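Local coordinates for conserved hypothetical protein (Caulobacter vibrioides, PDB 1XFJ) that probably acts as a purine nucleoside phosphorylase that splits inosine with phosphate and also deaminates adenosine, at residues S171-L176 with E199-F204. Numbering follows the deposited sequence.
Sequences SYEVGL and EDKRFF
Val-174 and Arg-202 pair backbone to backbone in an antiparallel sheet. Val-174 N donates to Arg-202 O at 2.8 Å. Arg-202 N returns a more bent bond to Val-174 O at 3.0 Å. A third bond, nearly straight, runs from Phe-204 N to Tyr-172 O at 2.9 Å. Strand 173-175 is an outer strand of this small three-stranded sheet, and strand 201-204 is the middle one, with 193-195 beyond it.

The Arg-202 side chain can be followed outward. CB lies beside Val-174 CG2. The chain then bends at chi2 (-76°), which carries the guanidinium back along its own strand. There Arg-202 NH1 gives a bond in the guanidinium plane to Glu-199 O at 2.9 Å. Arg-202 NH1 gives a second, also near that plane, to Lys-201 O at 2.8 Å. Each carbonyl is met from above its plane. Leu-176 CD2 rests on one face of the group, 3.6 Å from Arg-202 NH1. The same methyl also lies close to CZ and NH2. A water links Leu-176 N, at the start of helix 176-185, to Asp-200 O.

Tyr-172 and Phe-204 point the same way from the far end. Tyr-172 CE2 meets the edge of the Phe-204 ring at Phe-204 CD2, 3.6 Å away. The Phe-204 ring also meets the rings of Phe-178 (edge-to-face), Phe-182 and Phe-193. On the face with Phe-203, Glu-173 and Lys-201 touch through their chains, but Glu-173 OE1 and Lys-201 NZ stay 4.5 Å apart, beyond a salt bridge.

The chemistry is thus split. Aromatic packing buries one end of the strand pair. At the other, two bonds to carbonyls of its own segment hold the guanidinium so that it offers a face to Leu-176 CD2.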
loop_
_atom_site.group_PDB
_atom_site.type_symbol
_atom_site.label_atom_id
_atom_site.label_comp_id
_atom_site.label_asym_id
_atom_site.label_seq_id
_atom_site.Cartn_x
_atom_site.Cartn_y
_atom_site.Cartn_z
ATOM N N SER A 171 4.289 -16.694 3.453
ATOM C CA SER A 171 5.551 -16.034 3.773
ATOM C C SER A 171 5.620 -15.267 5.091
ATOM O O SER A 171 6.708 -15.062 5.632
ATOM C CB SER A 171 5.908 -15.064 2.641
ATOM O OG SER A 171 6.106 -15.744 1.411
ATOM N N TYR A 172 4.470 -14.845 5.603
ATOM C CA TYR A 172 4.426 -14.039 6.821
ATOM C C TYR A 172 4.446 -14.809 8.144
ATOM O O TYR A 172 3.399 -15.079 8.732
ATOM C CB TYR A 172 3.192 -13.130 6.770
ATOM C CG TYR A 172 3.286 -11.874 7.614
ATOM C CD1 TYR A 172 4.392 -11.633 8.429
ATOM C CD2 TYR A 172 2.254 -10.935 7.610
ATOM C CE1 TYR A 172 4.467 -10.492 9.223
ATOM C CE2 TYR A 172 2.320 -9.788 8.399
ATOM C CZ TYR A 172 3.425 -9.577 9.203
ATOM O OH TYR A 172 3.481 -8.467 10.005
ATOM N N GLU A 173 5.643 -15.140 8.618
ATOM C CA GLU A 173 5.786 -15.863 9.879
ATOM C C GLU A 173 5.748 -14.888 11.053
ATOM O O GLU A 173 6.382 -13.830 11.008
ATOM C CB GLU A 173 7.110 -16.632 9.903
ATOM C CG GLU A 173 7.317 -17.432 11.180
ATOM C CD GLU A 173 8.638 -18.169 11.202
ATOM O OE1 GLU A 173 9.677 -17.530 11.473
ATOM O OE2 GLU A 173 8.636 -19.389 10.937
ATOM N N VAL A 174 5.005 -15.242 12.099
ATOM C CA VAL A 174 4.906 -14.390 13.282
ATOM C C VAL A 174 4.951 -15.215 14.566
ATOM O O VAL A 174 4.802 -16.440 14.533
ATOM C CB VAL A 174 3.604 -13.553 13.267
ATOM C CG1 VAL A 174 3.533 -12.728 11.988
ATOM C CG2 VAL A 174 2.394 -14.462 13.384
ATOM N N GLY A 175 5.164 -14.534 15.692
ATOM C CA GLY A 175 5.229 -15.213 16.977
ATOM C C GLY A 175 3.910 -15.220 17.730
ATOM O O GLY A 175 2.903 -14.710 17.237
ATOM N N LEU A 176 3.921 -15.788 18.934
ATOM C CA LEU A 176 2.717 -15.888 19.752
ATOM C C LEU A 176 2.225 -14.568 20.345
ATOM O O LEU A 176 1.032 -14.406 20.598
ATOM C CB LEU A 176 2.932 -16.912 20.870
ATOM C CG LEU A 176 3.201 -18.352 20.421
ATOM C CD1 LEU A 176 3.469 -19.225 21.636
ATOM C CD2 LEU A 176 2.010 -18.888 19.639
ATOM N N GLU A 199 5.056 -24.797 17.101
ATOM C CA GLU A 199 3.967 -24.357 17.966
ATOM C C GLU A 199 4.183 -22.923 18.431
ATOM O O GLU A 199 3.233 -22.245 18.825
ATOM C CB GLU A 199 3.846 -25.269 19.189
ATOM C CG GLU A 199 3.362 -26.683 18.894
ATOM C CD GLU A 199 2.026 -26.711 18.173
ATOM O OE1 GLU A 199 1.186 -25.822 18.426
ATOM O OE2 GLU A 199 1.810 -27.634 17.360
ATOM N N ASP A 200 5.432 -22.463 18.388
ATOM C CA ASP A 200 5.745 -21.100 18.810
ATOM C C ASP A 200 5.577 -20.102 17.676
ATOM O O ASP A 200 5.779 -18.904 17.864
ATOM C CB ASP A 200 7.178 -20.998 19.346
ATOM C CG ASP A 200 7.344 -21.638 20.708
ATOM O OD1 ASP A 200 6.345 -21.739 21.453
ATOM O OD2 ASP A 200 8.484 -22.026 21.040
ATOM N N LYS A 201 5.209 -20.596 16.499
ATOM C CA LYS A 201 5.025 -19.723 15.347
ATOM C C LYS A 201 3.676 -19.934 14.673
ATOM O O LYS A 201 2.987 -20.927 14.912
ATOM C CB LYS A 201 6.133 -19.961 14.317
ATOM C CG LYS A 201 7.556 -19.732 14.827
ATOM C CD LYS A 201 7.811 -18.271 15.164
ATOM C CE LYS A 201 9.292 -18.024 15.447
ATOM N NZ LYS A 201 9.563 -16.613 15.839
ATOM N N ARG A 202 3.321 -18.983 13.817
ATOM C CA ARG A 202 2.084 -19.017 13.051
ATOM C C ARG A 202 2.355 -18.249 11.768
ATOM O O ARG A 202 3.296 -17.463 11.705
ATOM C CB ARG A 202 0.956 -18.298 13.797
ATOM C CG ARG A 202 0.554 -18.902 15.126
ATOM C CD ARG A 202 -0.283 -20.156 14.944
ATOM N NE ARG A 202 -0.842 -20.595 16.218
ATOM C CZ ARG A 202 -0.125 -21.102 17.217
ATOM N NH1 ARG A 202 1.187 -21.243 17.091
ATOM N NH2 ARG A 202 -0.718 -21.449 18.353
ATOM N N PHE A 203 1.542 -18.493 10.745
ATOM C CA PHE A 203 1.654 -17.752 9.495
ATOM C C PHE A 203 0.427 -16.851 9.500
ATOM O O PHE A 203 -0.694 -17.319 9.718
ATOM C CB PHE A 203 1.618 -18.683 8.280
ATOM C CG PHE A 203 2.955 -19.273 7.923
ATOM C CD1 PHE A 203 3.989 -18.460 7.463
ATOM C CD2 PHE A 203 3.183 -20.639 8.050
ATOM C CE1 PHE A 203 5.232 -19.003 7.134
ATOM C CE2 PHE A 203 4.421 -21.193 7.724
ATOM C CZ PHE A 203 5.447 -20.373 7.266
ATOM N N PHE A 204 0.637 -15.560 9.284
ATOM C CA PHE A 204 -0.457 -14.601 9.280
ATOM C C PHE A 204 -0.843 -14.248 7.852
ATOM O O PHE A 204 0.018 -13.994 7.010
ATOM C CB PHE A 204 -0.043 -13.336 10.034
ATOM C CG PHE A 204 -1.101 -12.267 10.071
ATOM C CD1 PHE A 204 -2.373 -12.540 10.567
ATOM C CD2 PHE A 204 -0.810 -10.971 9.650
ATOM C CE1 PHE A 204 -3.334 -11.538 10.646
ATOM C CE2 PHE A 204 -1.768 -9.963 9.727
ATOM C CZ PHE A 204 -3.031 -10.246 10.226
HETATM O O HOH W 1 6.543 -16.898 19.685
#